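Local structure of protein, Family 18 Chitinase (Crocus vernus, 3SIM) at residues Ser18-Asn23 with Arg264-Ala269; Lys198-Tyr203 with Thr239-Lys244. The protein probably hydrolyses the beta-1,4 glycosidic bonds of chitin as a family 18 glycosyl hydrolase built on a TIM barrel. One frame throughout, in Å; residues are numbered along the deposited sequence.

Contact 1 of 2, residues Ser18-Asn23 with Arg264-Ala269; sequences SDVPIN and RYEEEA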
# COMPACT_ATOMS: atom_id res chain seq x y z
N SER A 18 0.45 13.29 -12.73
CA SER A 18 1.13 14.53 -13.04
C SER A 18 0.79 15.69 -12.11
O SER A 18 1.44 16.66 -12.11
CB SER A 18 1.01 14.92 -14.51
OG SER A 18 -0.27 15.32 -14.84
N ASP A 19 -0.29 15.57 -11.36
CA ASP A 19 -0.57 16.51 -10.32
C ASP A 19 0.38 16.42 -9.10
O ASP A 19 0.49 17.33 -8.35
CB ASP A 19 -2.02 16.47 -9.89
CG ASP A 19 -3.00 16.88 -10.97
OD1 ASP A 19 -2.70 17.61 -11.88
OD2 ASP A 19 -4.07 16.42 -10.88
N VAL A 20 0.98 15.27 -8.87
CA VAL A 20 1.78 15.03 -7.70
C VAL A 20 3.26 15.40 -7.87
O VAL A 20 3.90 14.90 -8.69
CB VAL A 20 1.61 13.57 -7.20
CG1 VAL A 20 2.47 13.31 -6.02
CG2 VAL A 20 0.18 13.28 -6.90
N PRO A 21 3.77 16.25 -7.00
CA PRO A 21 5.19 16.61 -7.03
C PRO A 21 6.11 15.40 -6.85
O PRO A 21 6.00 14.66 -5.93
CB PRO A 21 5.35 17.57 -5.86
CG PRO A 21 4.11 17.59 -5.16
CD PRO A 21 3.09 16.82 -5.84
N ILE A 22 7.01 15.23 -7.79
CA ILE A 22 7.97 14.18 -7.79
C ILE A 22 9.40 14.77 -7.70
O ILE A 22 9.87 15.36 -8.62
CB ILE A 22 7.82 13.29 -9.07
CG1 ILE A 22 6.44 12.60 -9.13
CG2 ILE A 22 8.91 12.32 -9.16
CD1 ILE A 22 6.05 12.11 -10.44
N ASN A 23 10.06 14.50 -6.59
CA ASN A 23 11.40 14.94 -6.35
C ASN A 23 12.40 14.03 -7.07
O ASN A 23 12.49 12.90 -6.75
CB ASN A 23 11.68 14.93 -4.86
CG ASN A 23 13.02 15.61 -4.49
OD1 ASN A 23 13.08 16.37 -3.58
ND2 ASN A 23 14.05 15.24 -5.13
N ARG A 264 1.44 19.81 -0.19
CA ARG A 264 2.51 20.37 0.59
C ARG A 264 3.28 19.28 1.37
O ARG A 264 4.45 19.29 1.41
CB ARG A 264 2.05 21.52 1.48
CG ARG A 264 1.59 21.20 2.79
CD ARG A 264 1.97 22.28 3.78
NE ARG A 264 1.19 23.48 3.63
CZ ARG A 264 1.65 24.72 3.72
NH1 ARG A 264 2.89 24.97 3.99
NH2 ARG A 264 0.83 25.68 3.53
N TYR A 265 2.56 18.32 1.89
CA TYR A 265 3.14 17.23 2.63
C TYR A 265 4.03 16.28 1.79
O TYR A 265 5.05 15.93 2.17
CB TYR A 265 2.16 16.61 3.62
CG TYR A 265 1.56 17.66 4.61
CD1 TYR A 265 2.37 18.35 5.52
CD2 TYR A 265 0.21 17.95 4.61
CE1 TYR A 265 1.83 19.28 6.39
CE2 TYR A 265 -0.32 18.86 5.49
CZ TYR A 265 0.47 19.53 6.36
OH TYR A 265 -0.14 20.41 7.18
N GLU A 266 3.57 15.94 0.59
CA GLU A 266 4.37 15.16 -0.34
C GLU A 266 5.71 15.84 -0.61
O GLU A 266 6.76 15.20 -0.61
CB GLU A 266 3.62 14.93 -1.65
CG GLU A 266 2.61 13.80 -1.60
CD GLU A 266 1.26 14.24 -1.05
OE1 GLU A 266 0.33 13.41 -1.03
OE2 GLU A 266 1.14 15.41 -0.64
N GLU A 267 5.66 17.15 -0.83
CA GLU A 267 6.86 17.94 -1.11
C GLU A 267 7.77 18.03 0.11
O GLU A 267 9.00 18.03 -0.03
CB GLU A 267 6.47 19.34 -1.58
CG GLU A 267 7.65 20.16 -2.10
CD GLU A 267 7.23 21.55 -2.53
N GLU A 268 7.19 18.11 1.30
CA GLU A 268 7.97 18.24 2.50
C GLU A 268 8.74 16.95 2.85
O GLU A 268 9.85 16.97 3.22
CB GLU A 268 7.13 18.72 3.68
CG GLU A 268 7.89 18.87 5.02
CD GLU A 268 7.12 19.56 6.21
OE1 GLU A 268 7.74 20.03 7.13
OE2 GLU A 268 5.93 19.57 6.22
N ALA A 269 8.04 15.86 2.75
CA ALA A 269 8.56 14.54 3.04
C ALA A 269 9.66 14.02 2.11
O ALA A 269 10.60 13.49 2.55
CB ALA A 269 7.46 13.61 3.14
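Pro-21 and Val-20 lie against the flank of Glu-266, where the last helix of the TIM barrel, 264-274, meets the connection from strand 2-7 to strand 28-37. The barrel's ring of peripheral elements closes here: helix 264-274 ends the chain, and the other side of the seam is a loop with a short 3-10 segment. The contact is apolar and light. It buries 125 Å² in total, and no hydrogen bond crosses it. Its first shell is aliphatic: Pro-21 CG stands 4.4 Å from Glu-266 CB, while Val-20 CG1 approaches Glu-266 CG at the same 4.4 Å, so the two loop residues meet successive methylenes of one side chain. Val-20 places CG1 opposite its backbone N (chi1 178°), which directs this branch at the helix and keeps CG2 farther off. On the next helical residue, Glu-267 CB comes to 4.6 Å from Pro-21 CG, a looser approach along the outer side. The backbones are nearest one residue along, with Pro-21 CA 6.3 Å from Glu-267 CA. Further out, Phe-263, just ahead of the helix, touches both Val-20 and Pro-21. The Glu-266 chain bends at chi2 (85°), turning its carboxylate away from the proline; there OE1 hydrogen-bonds to Ser-258 OG and lies close to Glu-5 OE2.

Contact 2 of 2, residues Lys198-Tyr203 with Thr239-Lys244; sequences KFLGYY and TSLKNK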
# COMPACT_ATOMS: atom_id res chain seq x y z
N LYS A 198 5.84 8.05 22.06
CA LYS A 198 4.99 6.93 21.82
C LYS A 198 5.06 6.41 20.36
O LYS A 198 5.13 5.26 20.16
CB LYS A 198 3.57 7.23 22.23
CG LYS A 198 3.32 7.15 23.71
CD LYS A 198 1.97 7.54 24.06
CE LYS A 198 1.86 7.77 25.58
NZ LYS A 198 0.55 7.99 25.97
N PHE A 199 5.13 7.32 19.40
CA PHE A 199 5.28 6.93 18.03
C PHE A 199 6.56 6.13 17.86
O PHE A 199 6.50 5.10 17.32
CB PHE A 199 5.28 8.13 17.11
CG PHE A 199 5.46 7.82 15.65
CD1 PHE A 199 4.39 7.84 14.80
CD2 PHE A 199 6.69 7.59 15.10
CE1 PHE A 199 4.54 7.58 13.45
CE2 PHE A 199 6.84 7.39 13.79
CZ PHE A 199 5.77 7.37 12.97
N LEU A 200 7.65 6.60 18.43
CA LEU A 200 8.90 5.90 18.36
C LEU A 200 8.79 4.51 19.04
O LEU A 200 9.33 3.58 18.55
CB LEU A 200 10.07 6.74 18.89
CG LEU A 200 10.48 8.00 18.10
CD1 LEU A 200 11.31 8.97 18.88
CD2 LEU A 200 11.13 7.68 16.81
N GLY A 201 8.08 4.42 20.15
CA GLY A 201 7.78 3.14 20.77
C GLY A 201 6.97 2.21 19.85
O GLY A 201 7.24 1.05 19.75
N TYR A 202 6.01 2.78 19.15
CA TYR A 202 5.23 2.01 18.18
C TYR A 202 6.09 1.50 17.01
O TYR A 202 5.96 0.41 16.62
CB TYR A 202 3.97 2.73 17.68
CG TYR A 202 2.91 3.04 18.73
CD1 TYR A 202 2.67 2.20 19.81
CD2 TYR A 202 2.18 4.19 18.66
CE1 TYR A 202 1.75 2.50 20.76
CE2 TYR A 202 1.26 4.50 19.60
CZ TYR A 202 1.04 3.65 20.64
OH TYR A 202 0.11 3.99 21.53
N TYR A 203 6.97 2.35 16.51
CA TYR A 203 7.89 1.97 15.47
C TYR A 203 8.81 0.82 15.88
O TYR A 203 8.92 -0.12 15.18
CB TYR A 203 8.75 3.13 14.94
CG TYR A 203 9.70 2.59 13.91
CD1 TYR A 203 10.94 2.14 14.23
CD2 TYR A 203 9.27 2.40 12.63
CE1 TYR A 203 11.73 1.56 13.29
CE2 TYR A 203 10.03 1.85 11.69
CZ TYR A 203 11.27 1.43 11.99
OH TYR A 203 12.01 0.88 11.02
N THR A 239 13.14 12.28 12.13
CA THR A 239 14.51 12.71 12.32
C THR A 239 15.34 11.80 13.25
O THR A 239 16.39 11.45 12.90
CB THR A 239 14.62 14.21 12.71
OG1 THR A 239 14.20 15.01 11.65
CG2 THR A 239 16.03 14.60 13.07
N SER A 240 14.77 11.38 14.38
CA SER A 240 15.41 10.44 15.26
C SER A 240 15.66 9.09 14.56
O SER A 240 16.73 8.55 14.66
CB SER A 240 14.60 10.18 16.52
OG SER A 240 14.47 11.30 17.30
N LEU A 241 14.66 8.62 13.82
CA LEU A 241 14.83 7.44 13.05
C LEU A 241 15.94 7.56 12.01
O LEU A 241 16.71 6.68 11.90
CB LEU A 241 13.50 7.00 12.47
CG LEU A 241 12.43 6.46 13.40
CD1 LEU A 241 11.19 6.00 12.70
CD2 LEU A 241 12.96 5.42 14.35
N LYS A 242 16.01 8.68 11.31
CA LYS A 242 17.03 8.90 10.32
C LYS A 242 18.49 8.88 10.92
O LYS A 242 19.30 8.18 10.42
CB LYS A 242 16.75 10.20 9.57
CG LYS A 242 17.48 10.42 8.28
CD LYS A 242 16.96 11.64 7.58
CE LYS A 242 17.84 12.07 6.45
NZ LYS A 242 17.63 13.43 6.01
N ASN A 243 18.70 9.55 12.03
CA ASN A 243 19.96 9.65 12.76
C ASN A 243 20.45 8.28 13.25
O ASN A 243 21.60 8.03 13.33
CB ASN A 243 19.86 10.65 13.91
CG ASN A 243 19.71 12.12 13.44
OD1 ASN A 243 20.02 12.46 12.36
ND2 ASN A 243 19.28 12.97 14.33
N LYS A 244 19.50 7.43 13.57
CA LYS A 244 19.76 6.10 14.01
C LYS A 244 19.97 5.02 12.91
O LYS A 244 20.24 3.94 13.19
CB LYS A 244 18.72 5.70 15.06
CG LYS A 244 18.93 6.32 16.38
CD LYS A 244 17.67 6.60 17.01
CE LYS A 244 17.06 5.41 17.53
NZ LYS A 244 16.30 4.84 16.58
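Helix segments 198-203 and 239-243 run at 48° with their axes 11.5 Å apart at closest approach, and the backbones come nearest at Leu-200 CA and Leu-241 CA, 8.1 Å apart. Leu-241 reaches into that separation, using each methyl differently. Its CD1 sits over one face of the Tyr-203 ring in a CH-pi contact, 4.1 Å from the ring centroid and 16° off the normal. Its CD2 lies between two partners, 3.8 Å from Leu-200 CD2 and 3.9 Å from Tyr-203 CD1. The two leucines pass in opposite directions, so Leu-200 CD2 also reaches Leu-241 CG, while its other methyl, CD1, meets Ser-240 CB at 4.2 Å. With CG anti to the backbone N (chi1 178°), the tyrosine presents its ring to Leu-241, and a hydrogen bond from OH to Val-215 O pins its far end. Replacing Tyr-203 with an alanine would probably leave Leu-241 CD1 without the ring face it rests on and Val-215 O without this hydrogen-bond partner. These are consecutive outer helices of the barrel, 196-209 and 230-243, packed on the outer side of the intervening strand 215-220, whose Ile-217 touches Phe-199, Tyr-203 and Leu-241 alike.

Contacts 1 and 2 mark different seams around one barrel: their centres are 23 Å apart, and their nearest atoms about 8 Å, so they do not touch. Along the chain, contact 2 is nested inside the loop that contact 1 closes. Helix 230-243 connects them physically. Near its start Asp-231 hydrogen-bonds to Tyr-265, and further along Phe-235 packs on Glu-268 and Ala-269; near its end, Lys-242 hydrogen-bonds to the backbone oxygens of Phe-272 and Ser-275. Both contacts are peripheral, centred about 17 and 21 Å from the chain centre. Neither includes strand 121-125, around which the acidic DxxDxDxE signature of family 18 runs; both lie on the outside of the barrel, away from that strand.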